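Local atomic coordinates of interleukin 22 (Danio rerio, PDB entry 4O6K), a protein that is a helical cytokine of the IL-10 family that probably signals to target cells by binding cell-surface receptors, as human IL-22 does. Residues T31-L42 / K125-Y136. Numbering follows the deposited sequence.
Sequences TRLLPYFSHDML and KAIGETNTLYHY
The Glu129 carboxylate takes the backbone amides of Leu33 and Leu34, and Tyr136 holds the loop again farther on, before the short helix 39-42. At the first point, Leu33 N donates to Glu129 OE2 at 2.7 Å and Leu34 N to Glu129 OE1 at 2.5 Å, both nearly straight and each on the syn lone pair. A water bridges OE2 to Thr31 O, and Lys125 NZ reaches that same carbonyl from above its plane.

Tyr136 is worth following outward. With CG anti to its own carbonyl carbon (chi1 -70°), the ring heads for the loop. CB and CG pack on Leu42 CD2, and CD1 touches both methyls of Leu42. On the other side of the ring, Tyr136 CD2 meets Phe37 CD1 obliquely at 3.8 Å, and Pro35 O lies at the edge by CE2. CE1 comes near Phe37 O and CZ near Phe37 N. Phe37 CB sits squarely over one ring face, a CH-pi contact 3.8 Å from the centroid, while Thr132 O approaches the opposite face, toward its rim. At the tip, Tyr136 OH accepts from Arg32 NH2 at 2.8 Å. It also accepts, weakly, from Phe37 N. The guanidinium is nearly coplanar with the ring, and Arg32 NE donates almost straight to Leu34 O at 2.7 Å. A phenylalanine here would probably leave Arg32 NH2 and the Phe37 amide without this acceptor, freeing the loop to shift.

Between the two points, Leu34 CD1 packs 3.7 Å from Leu133 CB. In this all-helical cytokine fold the loop passes from the end of helix 119-128 across the break at Glu129 and on along helix 130-140; Leu33, Pro35 and Phe37 also pack against helix 102-117, and Phe37 and Glu129 touch helix 47-62.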
loop_
_atom_site.group_PDB
_atom_site.type_symbol
_atom_site.label_atom_id
_atom_site.label_comp_id
_atom_site.label_asym_id
_atom_site.label_seq_id
_atom_site.Cartn_x
_atom_site.Cartn_y
_atom_site.Cartn_z
ATOM N N THR A 31 -1.145 5.927 -15.925
ATOM C CA THR A 31 -2.111 4.965 -15.405
ATOM C C THR A 31 -1.686 4.450 -14.034
ATOM O O THR A 31 -0.518 4.555 -13.658
ATOM C CB THR A 31 -2.291 3.777 -16.364
ATOM O OG1 THR A 31 -1.041 3.098 -16.526
ATOM C CG2 THR A 31 -2.780 4.261 -17.721
ATOM N N ARG A 32 -2.637 3.895 -13.289
ATOM C CA ARG A 32 -2.367 3.459 -11.925
ATOM C C ARG A 32 -3.026 2.126 -11.578
ATOM O O ARG A 32 -4.053 1.758 -12.150
ATOM C CB ARG A 32 -2.822 4.538 -10.943
ATOM C CG ARG A 32 -4.275 4.949 -11.107
ATOM C CD ARG A 32 -4.616 6.104 -10.182
ATOM N NE ARG A 32 -4.584 5.708 -8.779
ATOM C CZ ARG A 32 -4.302 6.535 -7.778
ATOM N NH1 ARG A 32 -4.022 7.808 -8.027
ATOM N NH2 ARG A 32 -4.297 6.089 -6.529
ATOM N N LEU A 33 -2.421 1.409 -10.636
ATOM C CA LEU A 33 -2.962 0.143 -10.152
ATOM C C LEU A 33 -3.813 0.352 -8.901
ATOM O O LEU A 33 -4.861 -0.275 -8.745
ATOM C CB LEU A 33 -1.834 -0.852 -9.875
ATOM C CG LEU A 33 -1.003 -1.247 -11.098
ATOM C CD1 LEU A 33 0.122 -2.195 -10.713
ATOM C CD2 LEU A 33 -1.889 -1.866 -12.171
ATOM N N LEU A 34 -3.351 1.226 -8.010
ATOM C CA LEU A 34 -4.130 1.599 -6.833
ATOM C C LEU A 34 -5.407 2.313 -7.237
ATOM O O LEU A 34 -5.382 3.183 -8.108
ATOM C CB LEU A 34 -3.329 2.513 -5.901
ATOM C CG LEU A 34 -2.336 1.950 -4.888
ATOM C CD1 LEU A 34 -1.729 3.100 -4.103
ATOM C CD2 LEU A 34 -3.016 0.966 -3.951
ATOM N N PRO A 35 -6.533 1.937 -6.617
ATOM C CA PRO A 35 -7.744 2.743 -6.777
ATOM C C PRO A 35 -7.495 4.160 -6.276
ATOM O O PRO A 35 -6.832 4.335 -5.253
ATOM C CB PRO A 35 -8.774 2.019 -5.906
ATOM C CG PRO A 35 -8.274 0.615 -5.818
ATOM C CD PRO A 35 -6.776 0.710 -5.840
ATOM N N TYR A 36 -8.014 5.156 -6.983
ATOM C CA TYR A 36 -7.784 6.542 -6.603
ATOM C C TYR A 36 -8.730 6.982 -5.493
ATOM O O TYR A 36 -9.949 6.863 -5.617
ATOM C CB TYR A 36 -7.933 7.461 -7.817
ATOM C CG TYR A 36 -7.951 8.934 -7.472
ATOM C CD1 TYR A 36 -6.792 9.593 -7.084
ATOM C CD2 TYR A 36 -9.130 9.666 -7.539
ATOM C CE1 TYR A 36 -6.808 10.940 -6.768
ATOM C CE2 TYR A 36 -9.156 11.011 -7.225
ATOM C CZ TYR A 36 -7.992 11.642 -6.841
ATOM O OH TYR A 36 -8.014 12.982 -6.528
ATOM N N PHE A 37 -8.154 7.488 -4.408
ATOM C CA PHE A 37 -8.937 8.056 -3.319
ATOM C C PHE A 37 -8.778 9.569 -3.305
ATOM O O PHE A 37 -7.680 10.084 -3.098
ATOM C CB PHE A 37 -8.508 7.473 -1.970
ATOM C CG PHE A 37 -9.109 6.130 -1.665
ATOM C CD1 PHE A 37 -8.639 4.985 -2.285
ATOM C CD2 PHE A 37 -10.143 6.015 -0.747
ATOM C CE1 PHE A 37 -9.191 3.749 -1.999
ATOM C CE2 PHE A 37 -10.698 4.783 -0.458
ATOM C CZ PHE A 37 -10.221 3.649 -1.085
ATOM N N SER A 38 -9.879 10.279 -3.526
ATOM C CA SER A 38 -9.872 11.732 -3.449
ATOM C C SER A 38 -9.828 12.181 -1.995
ATOM O O SER A 38 -9.964 11.364 -1.084
ATOM C CB SER A 38 -11.101 12.319 -4.147
ATOM O OG SER A 38 -12.285 12.004 -3.436
ATOM N N HIS A 39 -9.625 13.478 -1.786
ATOM C CA HIS A 39 -9.624 14.051 -0.445
ATOM C C HIS A 39 -10.934 13.757 0.281
ATOM O O HIS A 39 -10.934 13.397 1.457
ATOM C CB HIS A 39 -9.387 15.560 -0.505
ATOM C CG HIS A 39 -9.583 16.252 0.807
ATOM N ND1 HIS A 39 -8.573 16.391 1.735
ATOM C CD2 HIS A 39 -10.674 16.842 1.350
ATOM C CE1 HIS A 39 -9.033 17.036 2.792
ATOM N NE2 HIS A 39 -10.308 17.321 2.584
ATOM N N ASP A 40 -12.044 13.914 -0.431
ATOM C CA ASP A 40 -13.362 13.641 0.128
ATOM C C ASP A 40 -13.529 12.168 0.488
ATOM O O ASP A 40 -14.068 11.832 1.542
ATOM C CB ASP A 40 -14.455 14.066 -0.855
ATOM C CG ASP A 40 -14.650 15.568 -0.896
ATOM O OD1 ASP A 40 -14.084 16.303 -0.086
ATOM O OD2 ASP A 40 -15.454 16.035 -1.845
ATOM N N MET A 41 -13.065 11.297 -0.402
ATOM C CA MET A 41 -13.151 9.856 -0.195
ATOM C C MET A 41 -12.369 9.406 1.037
ATOM O O MET A 41 -12.814 8.533 1.781
ATOM C CB MET A 41 -12.647 9.109 -1.432
ATOM C CG MET A 41 -13.716 8.295 -2.143
ATOM S SD MET A 41 -13.072 7.377 -3.554
ATOM C CE MET A 41 -12.569 8.719 -4.628
ATOM N N LEU A 42 -11.203 10.009 1.247
ATOM C CA LEU A 42 -10.360 9.673 2.391
ATOM C C LEU A 42 -11.005 10.053 3.723
ATOM O O LEU A 42 -10.662 9.497 4.766
ATOM C CB LEU A 42 -8.994 10.350 2.258
ATOM C CG LEU A 42 -8.089 9.785 1.160
ATOM C CD1 LEU A 42 -6.856 10.656 0.965
ATOM C CD2 LEU A 42 -7.693 8.352 1.479
ATOM N N LYS A 125 5.530 -1.494 -10.770
ATOM C CA LYS A 125 4.513 -0.452 -10.853
ATOM C C LYS A 125 3.777 -0.282 -9.527
ATOM O O LYS A 125 3.624 0.835 -9.033
ATOM C CB LYS A 125 3.517 -0.765 -11.971
ATOM C CG LYS A 125 2.526 0.352 -12.242
ATOM C CD LYS A 125 1.641 0.030 -13.434
ATOM C CE LYS A 125 0.788 1.226 -13.817
ATOM N NZ LYS A 125 1.618 2.436 -14.063
ATOM N N ALA A 126 3.323 -1.395 -8.959
ATOM C CA ALA A 126 2.630 -1.378 -7.675
ATOM C C ALA A 126 3.553 -0.906 -6.554
ATOM O O ALA A 126 3.129 -0.179 -5.655
ATOM C CB ALA A 126 2.069 -2.754 -7.358
ATOM N N ILE A 127 4.811 -1.335 -6.610
ATOM C CA ILE A 127 5.826 -0.908 -5.649
ATOM C C ILE A 127 5.964 0.612 -5.635
ATOM O O ILE A 127 6.042 1.232 -4.571
ATOM C CB ILE A 127 7.197 -1.554 -5.960
ATOM C CG1 ILE A 127 7.246 -2.980 -5.409
ATOM C CG2 ILE A 127 8.331 -0.748 -5.356
ATOM C CD1 ILE A 127 8.409 -3.795 -5.927
ATOM N N GLY A 128 5.969 1.209 -6.822
ATOM C CA GLY A 128 6.056 2.651 -6.954
ATOM C C GLY A 128 4.837 3.367 -6.404
ATOM O O GLY A 128 4.888 4.562 -6.111
ATOM N N GLU A 129 3.736 2.637 -6.266
ATOM C CA GLU A 129 2.494 3.215 -5.769
ATOM C C GLU A 129 2.327 3.045 -4.260
ATOM O O GLU A 129 1.360 3.537 -3.684
ATOM C CB GLU A 129 1.300 2.586 -6.493
ATOM C CG GLU A 129 1.292 2.825 -7.995
ATOM C CD GLU A 129 0.033 2.307 -8.662
ATOM O OE1 GLU A 129 -1.003 2.199 -7.975
ATOM O OE2 GLU A 129 0.076 2.007 -9.873
ATOM N N THR A 130 3.276 2.363 -3.624
ATOM C CA THR A 130 3.197 2.101 -2.188
ATOM C C THR A 130 3.172 3.392 -1.373
ATOM O O THR A 130 2.452 3.496 -0.379
ATOM C CB THR A 130 4.373 1.231 -1.704
ATOM O OG1 THR A 130 4.568 0.136 -2.608
ATOM C CG2 THR A 130 4.097 0.689 -0.312
ATOM N N ASN A 131 3.965 4.367 -1.805
ATOM C CA ASN A 131 4.023 5.671 -1.155
ATOM C C ASN A 131 2.644 6.330 -1.130
ATOM O O ASN A 131 2.253 6.932 -0.130
ATOM C CB ASN A 131 5.035 6.572 -1.871
ATOM C CG ASN A 131 5.397 7.812 -1.069
ATOM O OD1 ASN A 131 6.232 8.610 -1.493
ATOM N ND2 ASN A 131 4.793 7.965 0.104
ATOM N N THR A 132 1.920 6.214 -2.238
ATOM C CA THR A 132 0.573 6.767 -2.355
ATOM C C THR A 132 -0.409 6.070 -1.409
ATOM O O THR A 132 -1.268 6.713 -0.801
ATOM C CB THR A 132 0.053 6.660 -3.805
ATOM O OG1 THR A 132 0.909 7.409 -4.677
ATOM C CG2 THR A 132 -1.370 7.196 -3.917
ATOM N N LEU A 133 -0.276 4.753 -1.291
ATOM C CA LEU A 133 -1.107 3.969 -0.380
ATOM C C LEU A 133 -0.882 4.408 1.064
ATOM O O LEU A 133 -1.824 4.507 1.849
ATOM C CB LEU A 133 -0.813 2.476 -0.537
ATOM C CG LEU A 133 -1.584 1.497 0.354
ATOM C CD1 LEU A 133 -3.089 1.680 0.198
ATOM C CD2 LEU A 133 -1.179 0.068 0.036
ATOM N N TYR A 134 0.379 4.666 1.399
ATOM C CA TYR A 134 0.765 5.132 2.727
ATOM C C TYR A 134 0.107 6.471 3.039
ATOM O O TYR A 134 -0.318 6.724 4.166
ATOM C CB TYR A 134 2.286 5.264 2.811
ATOM C CG TYR A 134 2.873 4.992 4.175
ATOM C CD1 TYR A 134 2.791 3.732 4.749
ATOM C CD2 TYR A 134 3.544 5.989 4.874
ATOM C CE1 TYR A 134 3.339 3.477 5.990
ATOM C CE2 TYR A 134 4.100 5.741 6.114
ATOM C CZ TYR A 134 3.993 4.482 6.667
ATOM O OH TYR A 134 4.540 4.224 7.902
ATOM N N HIS A 135 0.031 7.318 2.019
ATOM C CA HIS A 135 -0.630 8.613 2.113
ATOM C C HIS A 135 -2.127 8.465 2.378
ATOM O O HIS A 135 -2.700 9.206 3.177
ATOM C CB HIS A 135 -0.384 9.404 0.824
ATOM C CG HIS A 135 -1.466 10.381 0.490
ATOM N ND1 HIS A 135 -1.869 11.379 1.350
ATOM C CD2 HIS A 135 -2.229 10.513 -0.622
ATOM C CE1 HIS A 135 -2.834 12.081 0.786
ATOM N NE2 HIS A 135 -3.072 11.576 -0.412
ATOM N N TYR A 136 -2.752 7.508 1.699
ATOM C CA TYR A 136 -4.166 7.210 1.909
ATOM C C TYR A 136 -4.422 6.779 3.348
ATOM O O TYR A 136 -5.364 7.243 3.992
ATOM C CB TYR A 136 -4.638 6.125 0.940
ATOM C CG TYR A 136 -4.711 6.578 -0.502
ATOM C CD1 TYR A 136 -4.535 7.914 -0.842
ATOM C CD2 TYR A 136 -4.958 5.669 -1.522
ATOM C CE1 TYR A 136 -4.601 8.332 -2.157
ATOM C CE2 TYR A 136 -5.026 6.077 -2.840
ATOM C CZ TYR A 136 -4.848 7.409 -3.152
ATOM O OH TYR A 136 -4.915 7.819 -4.462
HETATM O O HOH W 1 1.117 4.111 -11.084
#